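Local coordinates for glycosylation Associate Protein 1 (Streptococcus agalactiae serotype V, PDB 6OYC) that probably acts, in complex with its Gap2 and Gap3 partners, as a lectin-like accessory factor in the glycosylation and secretion of surface proteins, at residues 1-13 against 34-48. Numbering follows the deposited sequence.
Sequences MFHFIPSWYNENR and TINQMKMFDYAGKES
M1 curls its CE methyl against the backbone of S48, at the start of a classic right-handed beta-alpha-beta crossover: strand 2-5 leads through a long loop into helix 33-43, which returns antiparallel to it and delivers strand 48-52 as its parallel neighbour. This unit belongs to a Rossmann-like sheet, in keeping with the GT-B clan of the family. F2 N donates to E47 O at 2.9 Å, a bent bond, while F2 O receives a CA-H...O contact from S48. The F2 ring lies with one face under the edge of F41, CE2 standing over its centre with the planes 69° apart. F4, whose CG lies anti to the carbonyl carbon (chi1 -76°), continues the chain of T-shaped stacks, turning its own edge to the face of F41, CZ 3.9 Å from F41 CG, with the planes nearly perpendicular at 85°. M38 SD adds an oblique Met-aromatic contact to F4, and S48 CB meets the ring at its edge. Past the strand, P6 CB packs beside T34 and over the W8 indole face. A water links S7 N to T34 OG1, and W8 ends the contact with CZ2 3.7 Å from I35 CD1.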
loop_
_atom_site.group_PDB
_atom_site.type_symbol
_atom_site.label_atom_id
_atom_site.label_comp_id
_atom_site.label_asym_id
_atom_site.label_seq_id
_atom_site.Cartn_x
_atom_site.Cartn_y
_atom_site.Cartn_z
ATOM N N MET A 1 -0.621 22.312 -15.109
ATOM C CA MET A 1 -0.891 21.322 -14.055
ATOM C C MET A 1 -0.418 19.895 -14.376
ATOM O O MET A 1 -0.072 19.566 -15.516
ATOM C CB MET A 1 -2.384 21.295 -13.740
ATOM C CG MET A 1 -3.209 20.509 -14.723
ATOM S SD MET A 1 -4.822 20.100 -14.023
ATOM C CE MET A 1 -4.365 19.482 -12.393
ATOM N N PHE A 2 -0.412 19.043 -13.356
ATOM C CA PHE A 2 0.161 17.701 -13.439
ATOM C C PHE A 2 -0.914 16.662 -13.158
ATOM O O PHE A 2 -1.546 16.690 -12.091
ATOM C CB PHE A 2 1.317 17.538 -12.452
ATOM C CG PHE A 2 2.495 18.414 -12.762
ATOM C CD1 PHE A 2 3.505 17.969 -13.601
ATOM C CD2 PHE A 2 2.586 19.693 -12.225
ATOM C CE1 PHE A 2 4.589 18.782 -13.897
ATOM C CE2 PHE A 2 3.665 20.505 -12.507
ATOM C CZ PHE A 2 4.674 20.053 -13.337
ATOM N N HIS A 3 -1.087 15.721 -14.096
ATOM C CA HIS A 3 -2.065 14.645 -13.976
ATOM C C HIS A 3 -1.337 13.358 -13.601
ATOM O O HIS A 3 -0.529 12.845 -14.389
ATOM C CB HIS A 3 -2.834 14.473 -15.280
ATOM C CG HIS A 3 -3.338 15.757 -15.848
ATOM N ND1 HIS A 3 -4.652 16.152 -15.735
ATOM C CD2 HIS A 3 -2.699 16.748 -16.517
ATOM C CE1 HIS A 3 -4.807 17.325 -16.322
ATOM N NE2 HIS A 3 -3.636 17.712 -16.797
ATOM N N PHE A 4 -1.625 12.838 -12.403
ATOM C CA PHE A 4 -0.995 11.611 -11.929
ATOM C C PHE A 4 -1.899 10.434 -12.258
ATOM O O PHE A 4 -3.105 10.472 -11.981
ATOM C CB PHE A 4 -0.735 11.656 -10.419
ATOM C CG PHE A 4 0.443 12.509 -10.020
ATOM C CD1 PHE A 4 0.291 13.883 -9.814
ATOM C CD2 PHE A 4 1.692 11.943 -9.835
ATOM C CE1 PHE A 4 1.372 14.673 -9.435
ATOM C CE2 PHE A 4 2.772 12.723 -9.460
ATOM C CZ PHE A 4 2.615 14.087 -9.258
ATOM N N ILE A 5 -1.329 9.390 -12.849
ATOM C CA ILE A 5 -2.108 8.184 -13.100
ATOM C C ILE A 5 -1.490 7.066 -12.265
ATOM O O ILE A 5 -0.380 6.618 -12.579
ATOM C CB ILE A 5 -2.143 7.821 -14.587
ATOM C CG1 ILE A 5 -2.742 8.992 -15.392
ATOM C CG2 ILE A 5 -2.908 6.525 -14.785
ATOM C CD1 ILE A 5 -2.961 8.681 -16.832
ATOM N N PRO A 6 -2.166 6.592 -11.211
ATOM C CA PRO A 6 -1.593 5.564 -10.335
ATOM C C PRO A 6 -1.788 4.165 -10.903
ATOM O O PRO A 6 -2.487 3.955 -11.895
ATOM C CB PRO A 6 -2.400 5.730 -9.036
ATOM C CG PRO A 6 -3.765 6.125 -9.529
ATOM C CD PRO A 6 -3.527 6.982 -10.785
ATOM N N SER A 7 -1.161 3.200 -10.234
ATOM C CA SER A 7 -1.345 1.769 -10.496
ATOM C C SER A 7 -1.832 1.119 -9.212
ATOM O O SER A 7 -1.063 0.431 -8.526
ATOM C CB SER A 7 -0.046 1.096 -10.990
ATOM O OG SER A 7 0.245 1.519 -12.307
ATOM N N TRP A 8 -3.076 1.389 -8.855
ATOM C CA TRP A 8 -3.600 0.863 -7.598
ATOM C C TRP A 8 -4.609 -0.222 -7.907
ATOM O O TRP A 8 -5.731 -0.215 -7.384
ATOM C CB TRP A 8 -4.240 1.966 -6.756
ATOM C CG TRP A 8 -3.297 3.052 -6.365
ATOM C CD1 TRP A 8 -1.928 2.976 -6.283
ATOM C CD2 TRP A 8 -3.649 4.384 -5.997
ATOM N NE1 TRP A 8 -1.406 4.197 -5.892
ATOM C CE2 TRP A 8 -2.444 5.072 -5.698
ATOM C CE3 TRP A 8 -4.868 5.069 -5.888
ATOM C CZ2 TRP A 8 -2.426 6.402 -5.307
ATOM C CZ3 TRP A 8 -4.848 6.389 -5.481
ATOM C CH2 TRP A 8 -3.635 7.047 -5.212
ATOM N N TYR A 9 -4.205 -1.130 -8.787
ATOM C CA TYR A 9 -5.054 -2.126 -9.404
ATOM C C TYR A 9 -5.192 -3.352 -8.502
ATOM O O TYR A 9 -4.473 -3.520 -7.510
ATOM C CB TYR A 9 -4.477 -2.520 -10.761
ATOM C CG TYR A 9 -4.449 -1.369 -11.715
ATOM C CD1 TYR A 9 -5.611 -0.649 -11.973
ATOM C CD2 TYR A 9 -3.270 -0.971 -12.341
ATOM C CE1 TYR A 9 -5.623 0.408 -12.833
ATOM C CE2 TYR A 9 -3.274 0.119 -13.219
ATOM C CZ TYR A 9 -4.464 0.798 -13.460
ATOM O OH TYR A 9 -4.525 1.879 -14.316
ATOM N N ASN A 10 -6.135 -4.216 -8.868
ATOM C CA ASN A 10 -6.328 -5.504 -8.218
ATOM C C ASN A 10 -5.556 -6.545 -9.013
ATOM O O ASN A 10 -5.711 -6.640 -10.233
ATOM C CB ASN A 10 -7.819 -5.848 -8.149
ATOM C CG ASN A 10 -8.106 -7.206 -7.501
ATOM O OD1 ASN A 10 -7.432 -8.202 -7.765
ATOM N ND2 ASN A 10 -9.153 -7.252 -6.679
ATOM N N GLU A 11 -4.723 -7.316 -8.307
ATOM C CA GLU A 11 -3.848 -8.306 -8.932
ATOM C C GLU A 11 -4.621 -9.315 -9.772
ATOM O O GLU A 11 -4.134 -9.771 -10.810
ATOM C CB GLU A 11 -3.069 -9.050 -7.846
ATOM C CG GLU A 11 -1.582 -9.114 -8.053
ATOM C CD GLU A 11 -0.877 -9.784 -6.891
ATOM O OE1 GLU A 11 -1.524 -10.547 -6.129
ATOM O OE2 GLU A 11 0.334 -9.534 -6.737
ATOM N N ASN A 12 -5.795 -9.728 -9.312
ATOM C CA ASN A 12 -6.523 -10.804 -9.965
ATOM C C ASN A 12 -7.646 -10.312 -10.860
ATOM O O ASN A 12 -8.290 -11.126 -11.522
ATOM C CB ASN A 12 -7.049 -11.764 -8.903
ATOM C CG ASN A 12 -5.923 -12.325 -8.067
ATOM O OD1 ASN A 12 -4.947 -12.845 -8.619
ATOM N ND2 ASN A 12 -6.011 -12.178 -6.747
ATOM N N ARG A 13 -7.861 -9.004 -10.924
ATOM C CA ARG A 13 -8.932 -8.420 -11.718
ATOM C C ARG A 13 -8.585 -6.937 -11.860
ATOM O O ARG A 13 -8.999 -6.112 -11.035
ATOM C CB ARG A 13 -10.286 -8.662 -11.027
ATOM C CG ARG A 13 -11.528 -8.351 -11.854
ATOM C CD ARG A 13 -12.801 -8.496 -10.996
ATOM N NE ARG A 13 -13.913 -7.705 -11.523
ATOM C CZ ARG A 13 -15.106 -7.592 -10.937
ATOM N NH1 ARG A 13 -15.340 -8.226 -9.794
ATOM N NH2 ARG A 13 -16.058 -6.813 -11.478
ATOM N N THR A 34 3.447 6.837 -6.662
ATOM C CA THR A 34 2.484 7.906 -6.898
ATOM C C THR A 34 2.235 8.711 -5.632
ATOM O O THR A 34 2.181 9.947 -5.677
ATOM C CB THR A 34 1.173 7.335 -7.425
ATOM O OG1 THR A 34 1.426 6.570 -8.606
ATOM C CG2 THR A 34 0.177 8.468 -7.739
ATOM N N ILE A 35 2.064 8.030 -4.493
ATOM C CA ILE A 35 1.879 8.740 -3.227
ATOM C C ILE A 35 3.077 9.635 -2.959
ATOM O O ILE A 35 2.946 10.827 -2.653
ATOM C CB ILE A 35 1.674 7.746 -2.067
ATOM C CG1 ILE A 35 0.498 6.790 -2.332
ATOM C CG2 ILE A 35 1.599 8.508 -0.729
ATOM C CD1 ILE A 35 -0.837 7.419 -2.182
ATOM N N ASN A 36 4.268 9.057 -3.059
ATOM C CA ASN A 36 5.480 9.806 -2.778
ATOM C C ASN A 36 5.589 11.029 -3.682
ATOM O O ASN A 36 5.900 12.132 -3.213
ATOM C CB ASN A 36 6.677 8.875 -2.939
ATOM C CG ASN A 36 7.971 9.620 -3.000
ATOM O OD1 ASN A 36 8.372 10.105 -4.064
ATOM N ND2 ASN A 36 8.625 9.751 -1.850
ATOM N N GLN A 37 5.286 10.860 -4.977
ATOM C CA GLN A 37 5.461 11.950 -5.931
ATOM C C GLN A 37 4.382 13.009 -5.776
ATOM O O GLN A 37 4.660 14.204 -5.920
ATOM C CB GLN A 37 5.480 11.403 -7.362
ATOM C CG GLN A 37 6.767 10.644 -7.653
ATOM C CD GLN A 37 6.642 9.630 -8.768
ATOM O OE1 GLN A 37 5.736 9.711 -9.605
ATOM N NE2 GLN A 37 7.567 8.674 -8.798
ATOM N N MET A 38 3.143 12.608 -5.499
ATOM C CA MET A 38 2.127 13.645 -5.355
ATOM C C MET A 38 2.353 14.483 -4.108
ATOM O O MET A 38 2.056 15.683 -4.111
ATOM C CB MET A 38 0.735 13.045 -5.307
ATOM C CG MET A 38 -0.330 14.126 -5.256
ATOM S SD MET A 38 -1.800 13.575 -6.111
ATOM C CE MET A 38 -1.470 11.824 -5.986
ATOM N N LYS A 39 2.866 13.868 -3.038
ATOM C CA LYS A 39 3.171 14.613 -1.826
ATOM C C LYS A 39 4.210 15.691 -2.099
ATOM O O LYS A 39 4.043 16.840 -1.687
ATOM C CB LYS A 39 3.657 13.663 -0.725
ATOM C CG LYS A 39 2.563 12.829 -0.048
ATOM C CD LYS A 39 2.066 13.466 1.262
ATOM C CE LYS A 39 1.142 14.643 0.985
ATOM N NZ LYS A 39 0.223 14.999 2.100
ATOM N N MET A 40 5.287 15.339 -2.809
ATOM C CA MET A 40 6.360 16.301 -3.019
ATOM C C MET A 40 5.974 17.368 -4.032
ATOM O O MET A 40 6.435 18.513 -3.925
ATOM C CB MET A 40 7.642 15.595 -3.445
ATOM C CG MET A 40 7.539 14.789 -4.696
ATOM S SD MET A 40 9.155 14.771 -5.503
ATOM C CE MET A 40 9.955 13.387 -4.734
ATOM N N PHE A 41 5.129 17.032 -5.009
ATOM C CA PHE A 41 4.588 18.094 -5.845
ATOM C C PHE A 41 3.698 19.019 -5.029
ATOM O O PHE A 41 3.661 20.225 -5.291
ATOM C CB PHE A 41 3.833 17.512 -7.042
ATOM C CG PHE A 41 4.731 17.160 -8.185
ATOM C CD1 PHE A 41 5.675 16.162 -8.049
ATOM C CD2 PHE A 41 4.673 17.863 -9.379
ATOM C CE1 PHE A 41 6.527 15.851 -9.084
ATOM C CE2 PHE A 41 5.528 17.558 -10.425
ATOM C CZ PHE A 41 6.449 16.547 -10.286
ATOM N N ASP A 42 2.997 18.470 -4.029
ATOM C CA ASP A 42 2.195 19.284 -3.116
ATOM C C ASP A 42 3.080 20.194 -2.271
ATOM O O ASP A 42 2.858 21.410 -2.210
ATOM C CB ASP A 42 1.354 18.382 -2.202
ATOM C CG ASP A 42 0.062 17.916 -2.860
ATOM O OD1 ASP A 42 -0.128 18.214 -4.059
ATOM O OD2 ASP A 42 -0.761 17.262 -2.178
ATOM N N TYR A 43 4.066 19.608 -1.583
ATOM C CA TYR A 43 5.071 20.382 -0.862
ATOM C C TYR A 43 5.677 21.457 -1.749
ATOM O O TYR A 43 6.049 22.533 -1.259
ATOM C CB TYR A 43 6.193 19.466 -0.357
ATOM C CG TYR A 43 5.801 18.495 0.734
ATOM C CD1 TYR A 43 4.769 18.788 1.619
ATOM C CD2 TYR A 43 6.472 17.288 0.886
ATOM C CE1 TYR A 43 4.415 17.900 2.627
ATOM C CE2 TYR A 43 6.119 16.391 1.875
ATOM C CZ TYR A 43 5.096 16.706 2.746
ATOM O OH TYR A 43 4.748 15.831 3.741
ATOM N N ALA A 44 5.803 21.177 -3.050
ATOM C CA ALA A 44 6.408 22.105 -3.987
ATOM C C ALA A 44 5.408 23.109 -4.524
ATOM O O ALA A 44 5.788 23.968 -5.324
ATOM C CB ALA A 44 7.053 21.348 -5.150
ATOM N N GLY A 45 4.143 23.013 -4.119
ATOM C CA GLY A 45 3.150 23.973 -4.560
ATOM C C GLY A 45 2.645 23.808 -5.976
ATOM O O GLY A 45 2.010 24.730 -6.494
ATOM N N LYS A 46 2.877 22.666 -6.618
ATOM C CA LYS A 46 2.370 22.454 -7.969
ATOM C C LYS A 46 0.887 22.101 -7.958
ATOM O O LYS A 46 0.372 21.486 -7.021
ATOM C CB LYS A 46 3.156 21.349 -8.673
ATOM C CG LYS A 46 4.661 21.598 -8.693
ATOM C CD LYS A 46 4.951 23.057 -9.014
ATOM C CE LYS A 46 6.186 23.202 -9.864
ATOM N NZ LYS A 46 7.339 23.731 -9.110
ATOM N N GLU A 47 0.199 22.517 -9.010
ATOM C CA GLU A 47 -1.181 22.114 -9.230
ATOM C C GLU A 47 -1.190 20.698 -9.792
ATOM O O GLU A 47 -0.463 20.397 -10.740
ATOM C CB GLU A 47 -1.862 23.087 -10.193
ATOM C CG GLU A 47 -3.240 23.568 -9.755
ATOM C CD GLU A 47 -3.223 24.334 -8.433
ATOM O OE1 GLU A 47 -3.903 23.885 -7.483
ATOM O OE2 GLU A 47 -2.543 25.385 -8.341
ATOM N N SER A 48 -1.983 19.816 -9.194
ATOM C CA SER A 48 -1.980 18.445 -9.671
ATOM C C SER A 48 -3.318 17.786 -9.387
ATOM O O SER A 48 -4.094 18.238 -8.544
ATOM C CB SER A 48 -0.840 17.639 -9.051
ATOM O OG SER A 48 -0.943 17.647 -7.657
HETATM O O HOH W 1 1.133 3.921 -8.547
#